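Local structure of quinoline 2-oxidoreductase large subunit (Pseudomonas putida, 1T3Q) at residues 340-345 with 475-480; 78-83 with 102-107; 32-37 with 280-285. The protein carries the molybdenum and molybdopterin cytosine dinucleotide of quinoline 2-oxidoreductase, a molybdenum hydroxylase of the xanthine dehydrogenase family. All blocks are in the same frame, centred on the assembly; numbering follows the deposited sequence.

Contact 1: residues 340-345 with 475-480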
# COMPACT_ATOMS: atom_id res chain seq x y z
N GLY B 340 -24.34 22.00 25.19
CA GLY B 340 -24.43 21.73 26.61
C GLY B 340 -25.75 22.17 27.22
O GLY B 340 -26.38 21.42 27.97
N ASN B 341 -26.18 23.39 26.90
CA ASN B 341 -27.43 23.90 27.44
C ASN B 341 -28.64 23.12 26.95
O ASN B 341 -29.68 23.09 27.62
CB ASN B 341 -27.61 25.39 27.09
CG ASN B 341 -26.87 26.30 28.06
OD1 ASN B 341 -27.15 27.50 28.13
ND2 ASN B 341 -25.92 25.74 28.80
N ALA B 342 -28.52 22.49 25.79
CA ALA B 342 -29.64 21.72 25.26
C ALA B 342 -30.00 20.56 26.19
O ALA B 342 -31.17 20.17 26.27
CB ALA B 342 -29.30 21.18 23.87
N VAL B 343 -29.01 20.01 26.88
CA VAL B 343 -29.26 18.89 27.79
C VAL B 343 -29.01 19.24 29.25
O VAL B 343 -28.76 18.37 30.08
CB VAL B 343 -28.37 17.67 27.43
CG1 VAL B 343 -28.64 17.21 26.00
CG2 VAL B 343 -26.91 18.04 27.59
N ILE B 344 -29.09 20.53 29.57
CA ILE B 344 -28.83 21.02 30.92
C ILE B 344 -29.73 20.44 32.02
O ILE B 344 -29.34 20.40 33.19
CB ILE B 344 -28.89 22.57 30.97
CG1 ILE B 344 -28.16 23.10 32.20
CG2 ILE B 344 -30.34 23.04 31.00
CD1 ILE B 344 -26.65 22.96 32.10
N LEU B 345 -30.93 19.99 31.67
CA LEU B 345 -31.85 19.43 32.66
C LEU B 345 -31.52 17.97 32.94
O LEU B 345 -32.00 17.38 33.92
CB LEU B 345 -33.30 19.54 32.19
CG LEU B 345 -33.79 20.97 31.96
CD1 LEU B 345 -35.25 20.95 31.55
CD2 LEU B 345 -33.59 21.78 33.23
N SER B 475 -30.51 17.80 15.39
CA SER B 475 -31.62 18.75 15.36
C SER B 475 -31.98 19.11 16.80
O SER B 475 -32.13 20.28 17.14
CB SER B 475 -32.86 18.15 14.68
OG SER B 475 -32.71 18.12 13.28
N PHE B 476 -32.11 18.09 17.65
CA PHE B 476 -32.44 18.30 19.05
C PHE B 476 -31.42 19.21 19.73
O PHE B 476 -31.78 20.05 20.56
CB PHE B 476 -32.48 16.96 19.81
CG PHE B 476 -32.43 17.11 21.30
CD1 PHE B 476 -33.51 17.64 21.99
CD2 PHE B 476 -31.28 16.78 22.01
CE1 PHE B 476 -33.44 17.86 23.37
CE2 PHE B 476 -31.19 17.00 23.38
CZ PHE B 476 -32.28 17.54 24.07
N LEU B 477 -30.15 19.04 19.38
CA LEU B 477 -29.07 19.84 19.96
C LEU B 477 -28.99 21.26 19.41
O LEU B 477 -28.17 22.06 19.87
CB LEU B 477 -27.72 19.13 19.76
CG LEU B 477 -27.50 17.82 20.51
CD1 LEU B 477 -26.12 17.26 20.17
CD2 LEU B 477 -27.63 18.05 22.01
N GLY B 478 -29.81 21.57 18.42
CA GLY B 478 -29.79 22.91 17.86
C GLY B 478 -28.68 23.16 16.85
O GLY B 478 -28.36 24.30 16.54
N THR B 479 -28.10 22.08 16.33
CA THR B 479 -27.05 22.18 15.33
C THR B 479 -27.49 21.31 14.16
O THR B 479 -26.88 20.28 13.86
CB THR B 479 -25.70 21.66 15.88
OG1 THR B 479 -25.84 20.29 16.28
CG2 THR B 479 -25.26 22.49 17.08
N PRO B 480 -28.58 21.72 13.48
CA PRO B 480 -29.12 20.99 12.33
C PRO B 480 -28.08 20.50 11.34
O PRO B 480 -27.30 21.28 10.79
CB PRO B 480 -30.13 21.97 11.73
CG PRO B 480 -29.68 23.31 12.23
CD PRO B 480 -29.26 23.02 13.63
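Phe476 and Leu477 meet Ala342 and Val343 from a helix end that is closed by the bond from Gly478 N to Ser475 O at 2.9 Å. Gly478 forms a Schellman motif; a side chain at this positive phi of 81° would collide with Leu477 O, which suits glycine. No hydrogen bond crosses between 340-345 and 475-480, and apolar side chains do most of the touching. Val343 CG1 comes to the edge of the Phe476 ring, close to its plane, and lies 3.7 Å from Phe476 CE2; the two side chains cross at about a right angle. The same methyl is 4.2 Å from Leu477 CD2, so it is touched by both residues. Phe476 has CG anti to its backbone N (chi1 164°), which carries the ring across to the other segment and sets CZ 3.6 Å from Ala342 O, approached obliquely. The contact thus joins the C-terminal ends of helices 337-342 and 471-476, which belong to two separate molybdopterin cofactor-binding family regions of this large subunit. Ala342 points its CB at Leu477 and lies 4.0 Å from Leu477 CD2, with Leu477 CA hardly farther off. The side chain of Leu477 is about 10 Å from the dioxosulfidomolybdenum ion, well outside direct contact with the metal centre. Arg171 also packs on Ala342, and Gln419 on Phe476. Past Gly478, Thr479 turns back to His338 and Val339 of helix 337-342.

Contact 2: residues 78-83 with 102-107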
# COMPACT_ATOMS: atom_id res chain seq x y z
N ALA B 78 0.67 33.91 1.89
CA ALA B 78 0.31 34.36 0.55
C ALA B 78 0.38 33.23 -0.48
O ALA B 78 -0.42 33.17 -1.40
CB ALA B 78 1.19 35.52 0.12
N ASP B 79 1.37 32.36 -0.32
CA ASP B 79 1.53 31.23 -1.23
C ASP B 79 0.32 30.30 -1.12
O ASP B 79 -0.24 29.86 -2.12
CB ASP B 79 2.79 30.44 -0.88
CG ASP B 79 4.05 31.24 -1.09
OD1 ASP B 79 4.25 31.75 -2.21
OD2 ASP B 79 4.85 31.35 -0.14
N VAL B 80 -0.07 30.01 0.11
CA VAL B 80 -1.20 29.13 0.36
C VAL B 80 -2.53 29.75 -0.05
O VAL B 80 -3.37 29.09 -0.65
CB VAL B 80 -1.26 28.73 1.85
CG1 VAL B 80 -2.38 27.75 2.09
CG2 VAL B 80 0.07 28.13 2.28
N ALA B 81 -2.70 31.03 0.24
CA ALA B 81 -3.93 31.74 -0.09
C ALA B 81 -4.30 31.58 -1.56
O ALA B 81 -5.48 31.64 -1.92
CB ALA B 81 -3.80 33.21 0.26
N GLU B 82 -3.31 31.38 -2.42
CA GLU B 82 -3.56 31.22 -3.85
C GLU B 82 -4.16 29.86 -4.17
O GLU B 82 -4.78 29.67 -5.21
CB GLU B 82 -2.26 31.39 -4.65
CG GLU B 82 -1.51 32.69 -4.39
CD GLU B 82 -0.38 32.92 -5.38
OE1 GLU B 82 0.42 33.85 -5.17
OE2 GLU B 82 -0.31 32.16 -6.37
N LEU B 83 -3.96 28.90 -3.27
CA LEU B 83 -4.45 27.55 -3.48
C LEU B 83 -5.73 27.24 -2.70
O LEU B 83 -6.53 26.41 -3.13
CB LEU B 83 -3.35 26.55 -3.09
CG LEU B 83 -2.03 26.77 -3.84
CD1 LEU B 83 -0.95 25.86 -3.26
CD2 LEU B 83 -2.23 26.50 -5.32
N PRO B 102 -7.68 30.59 7.78
CA PRO B 102 -6.68 30.39 6.74
C PRO B 102 -5.73 29.28 7.18
O PRO B 102 -5.46 29.12 8.37
CB PRO B 102 -6.00 31.75 6.66
CG PRO B 102 -6.01 32.21 8.09
CD PRO B 102 -7.42 31.82 8.55
N LEU B 103 -5.25 28.49 6.22
CA LEU B 103 -4.34 27.39 6.55
C LEU B 103 -3.08 27.98 7.20
O LEU B 103 -2.55 27.43 8.16
CB LEU B 103 -4.00 26.59 5.30
CG LEU B 103 -5.23 26.08 4.53
CD1 LEU B 103 -4.80 25.13 3.43
CD2 LEU B 103 -6.19 25.37 5.49
N LEU B 104 -2.63 29.11 6.66
CA LEU B 104 -1.47 29.82 7.19
C LEU B 104 -1.89 31.26 7.39
O LEU B 104 -2.59 31.82 6.54
CB LEU B 104 -0.30 29.78 6.21
CG LEU B 104 0.86 28.83 6.52
CD1 LEU B 104 0.36 27.40 6.48
CD2 LEU B 104 1.97 29.04 5.51
N ALA B 105 -1.47 31.87 8.49
CA ALA B 105 -1.82 33.26 8.74
C ALA B 105 -1.30 34.05 7.53
O ALA B 105 -0.23 33.74 7.00
CB ALA B 105 -1.15 33.75 10.01
N ASN B 106 -2.06 35.05 7.09
CA ASN B 106 -1.64 35.86 5.96
C ASN B 106 -1.87 37.32 6.29
O ASN B 106 -2.99 37.81 6.20
CB ASN B 106 -2.44 35.48 4.70
CG ASN B 106 -1.87 36.10 3.43
OD1 ASN B 106 -2.43 35.95 2.35
ND2 ASN B 106 -0.74 36.79 3.57
N GLY B 107 -0.80 38.01 6.67
CA GLY B 107 -0.93 39.42 7.01
C GLY B 107 -1.22 39.66 8.48
O GLY B 107 -0.89 40.72 9.01
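Val80 divides its two methyls between Leu103 and Leu104. With CG1 anti to the backbone N (chi1 -177°), that methyl lies 3.8 Å from Leu103 CB and equally close to Leu103 CD1, across the root and one branch of the leucine. CG2 goes instead to Leu104, 3.9 Å from Leu104 CD2. Both leucines cross the valine at about a right angle. Leu104 has a chi1 of -104°, away from the staggered values, which may reflect some strain in the way it is fitted in. These residues belong to the a/b hammerhead region, where helix 77-81 follows edge strand 71-76 and packs on the loop joining strands 99-101 and 108-109. Leu103 and Leu104 also reach helix 263-275, and Trp75 lies against Val80. Nearer solvent, Asn106 extends its amide over the start of segment 78-83, with CG anti to the backbone N. Asn106 ND2 stands 3.6 Å from Ala78 N, while Asn106 OD1 touches both Ala78 CA (3.6 Å) and Ala81 CB (3.7 Å); these are van der Waals contacts, not hydrogen bonds. The loop is tied down by backbone bonds of Ala105 with Ile115 and of Gly107 with Ile57.

Contact 3: residues 32-37 with 280-285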
# COMPACT_ATOMS: atom_id res chain seq x y z
N ARG B 32 0.18 -0.31 12.85
CA ARG B 32 0.68 0.57 11.81
C ARG B 32 0.03 1.93 11.95
O ARG B 32 -1.05 2.15 11.40
CB ARG B 32 0.40 0.00 10.42
CG ARG B 32 1.19 -1.26 10.10
N TYR B 33 0.69 2.82 12.68
CA TYR B 33 0.18 4.17 12.91
C TYR B 33 0.70 5.14 11.85
O TYR B 33 1.60 4.81 11.07
CB TYR B 33 0.55 4.64 14.32
CG TYR B 33 0.07 3.72 15.42
CD1 TYR B 33 0.76 2.54 15.72
CD2 TYR B 33 -1.06 4.03 16.18
CE1 TYR B 33 0.34 1.69 16.76
CE2 TYR B 33 -1.50 3.19 17.21
CZ TYR B 33 -0.79 2.02 17.50
OH TYR B 33 -1.19 1.22 18.54
N ILE B 34 0.16 6.35 11.83
CA ILE B 34 0.55 7.32 10.81
C ILE B 34 2.05 7.59 10.69
O ILE B 34 2.59 7.64 9.59
CB ILE B 34 -0.23 8.64 11.01
CG1 ILE B 34 -0.03 9.56 9.80
CG2 ILE B 34 0.19 9.32 12.30
CD1 ILE B 34 -0.58 8.98 8.50
N ALA B 35 2.74 7.73 11.82
CA ALA B 35 4.18 7.99 11.79
C ALA B 35 5.00 6.79 11.33
O ALA B 35 6.17 6.92 10.98
CB ALA B 35 4.66 8.46 13.17
N ASP B 36 4.38 5.60 11.34
CA ASP B 36 5.09 4.39 10.92
C ASP B 36 5.10 4.21 9.41
O ASP B 36 5.88 3.43 8.88
CB ASP B 36 4.46 3.15 11.57
CG ASP B 36 4.37 3.26 13.08
OD1 ASP B 36 5.24 3.93 13.67
OD2 ASP B 36 3.44 2.67 13.69
N LEU B 37 4.24 4.94 8.72
CA LEU B 37 4.15 4.82 7.27
C LEU B 37 5.42 5.29 6.56
O LEU B 37 5.98 6.33 6.90
CB LEU B 37 2.94 5.60 6.74
CG LEU B 37 2.68 5.53 5.23
CD1 LEU B 37 2.17 4.15 4.86
CD2 LEU B 37 1.65 6.59 4.84
N ARG B 280 5.09 14.29 4.45
CA ARG B 280 4.75 13.80 5.77
C ARG B 280 4.71 14.87 6.85
O ARG B 280 5.66 15.66 7.00
CB ARG B 280 5.77 12.72 6.16
CG ARG B 280 5.68 12.14 7.57
CD ARG B 280 6.78 11.09 7.69
NE ARG B 280 6.74 10.25 8.88
CZ ARG B 280 7.33 10.56 10.03
NH1 ARG B 280 7.25 9.73 11.06
NH2 ARG B 280 7.99 11.71 10.17
N TRP B 281 3.61 14.89 7.60
CA TRP B 281 3.43 15.82 8.71
C TRP B 281 3.14 15.02 9.98
O TRP B 281 2.07 14.43 10.12
CB TRP B 281 2.24 16.76 8.46
CG TRP B 281 1.75 17.45 9.72
CD1 TRP B 281 2.45 18.30 10.52
CD2 TRP B 281 0.44 17.34 10.31
NE1 TRP B 281 1.67 18.73 11.57
CE2 TRP B 281 0.43 18.16 11.46
CE3 TRP B 281 -0.72 16.64 9.97
CZ2 TRP B 281 -0.70 18.29 12.28
CZ3 TRP B 281 -1.85 16.77 10.78
CH2 TRP B 281 -1.83 17.59 11.93
N ILE B 282 4.11 14.99 10.89
CA ILE B 282 3.96 14.31 12.17
C ILE B 282 4.34 15.37 13.19
O ILE B 282 5.51 15.72 13.34
CB ILE B 282 4.91 13.09 12.30
CG1 ILE B 282 4.61 12.06 11.22
CG2 ILE B 282 4.78 12.48 13.69
CD1 ILE B 282 3.22 11.43 11.32
N GLU B 283 3.34 15.90 13.89
CA GLU B 283 3.59 16.96 14.86
C GLU B 283 4.18 16.46 16.17
O GLU B 283 3.99 15.29 16.53
CB GLU B 283 2.30 17.73 15.15
CG GLU B 283 1.44 17.11 16.24
CD GLU B 283 0.12 17.83 16.41
OE1 GLU B 283 0.05 19.05 16.10
OE2 GLU B 283 -0.85 17.19 16.87
N ASP B 284 4.89 17.33 16.87
CA ASP B 284 5.47 16.96 18.16
C ASP B 284 4.50 17.35 19.27
O ASP B 284 3.47 17.97 19.01
CB ASP B 284 6.85 17.61 18.35
CG ASP B 284 6.82 19.13 18.34
OD1 ASP B 284 7.78 19.72 17.80
OD2 ASP B 284 5.86 19.73 18.86
N ARG B 285 4.83 16.99 20.51
CA ARG B 285 3.94 17.28 21.63
C ARG B 285 3.61 18.76 21.83
O ARG B 285 2.49 19.10 22.18
CB ARG B 285 4.53 16.69 22.92
CG ARG B 285 3.62 16.85 24.14
CD ARG B 285 2.24 16.24 23.92
NE ARG B 285 2.29 14.84 23.52
CZ ARG B 285 1.22 14.10 23.24
NH1 ARG B 285 0.01 14.64 23.30
NH2 ARG B 285 1.36 12.83 22.89
O HOH W 1 4.77 8.43 8.22
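Arg280 runs fully extended from its backbone to NE, and a chi4 of -88° then swings the guanidinium broadside to the chain, so that NH1 meets Ala35 O at 3.0 Å. The bond is nearly straight (165°), lies in the guanidinium plane and uses a lone pair in the carbonyl plane. From NE the arginine donates to a water, 2.8 Å away, that donates hydrogen bonds to Ile34 O and Leu37 O; one side chain thereby serves three carbonyls of the turn containing the 3-10 segment 34-36. Ile282 CG1 lies over the centre of the guanidinium, 3.3 Å above its plane, while Ile282 CD1 reaches Ala35 CA at 3.6 Å and also touches Ile34 CG2. Replacing Arg280 with a leucine would probably leave Ala35 O without its donor and the water without the N-H it accepts, setting that turn freer to move. Asp36 accepts from Tyr33 N within the turn and makes salt bridges to Arg36 and Lys45 of the small subunit. Strand 279-282 lies between strands 43-49 and 205-211, with Ile34 against Val207 and Trp220 on one side and Trp281 against helix 263-275 on the other.

Contacts 2 and 3 share a framework: helix 77-81 follows the edge strand of the seven-stranded sheet in which strand 279-282 lies further in, and the leucines of contact 2 and Trp281 beside contact 3 pack on helix 263-275. Their nearest atoms are still about 10 Å apart. Contact 1 lies on the opposite side of the chain's centre from contact 3, and is closest of the three to that centre. All three are partly buried, but half the touching residues of contact 2 are exposed and none in contacts 1 and 3. Contacts 1 and 2 are mainly apolar, with no hydrogen bond across. Contact 3 alone uses a charged donor and a water, and it borders the small subunit.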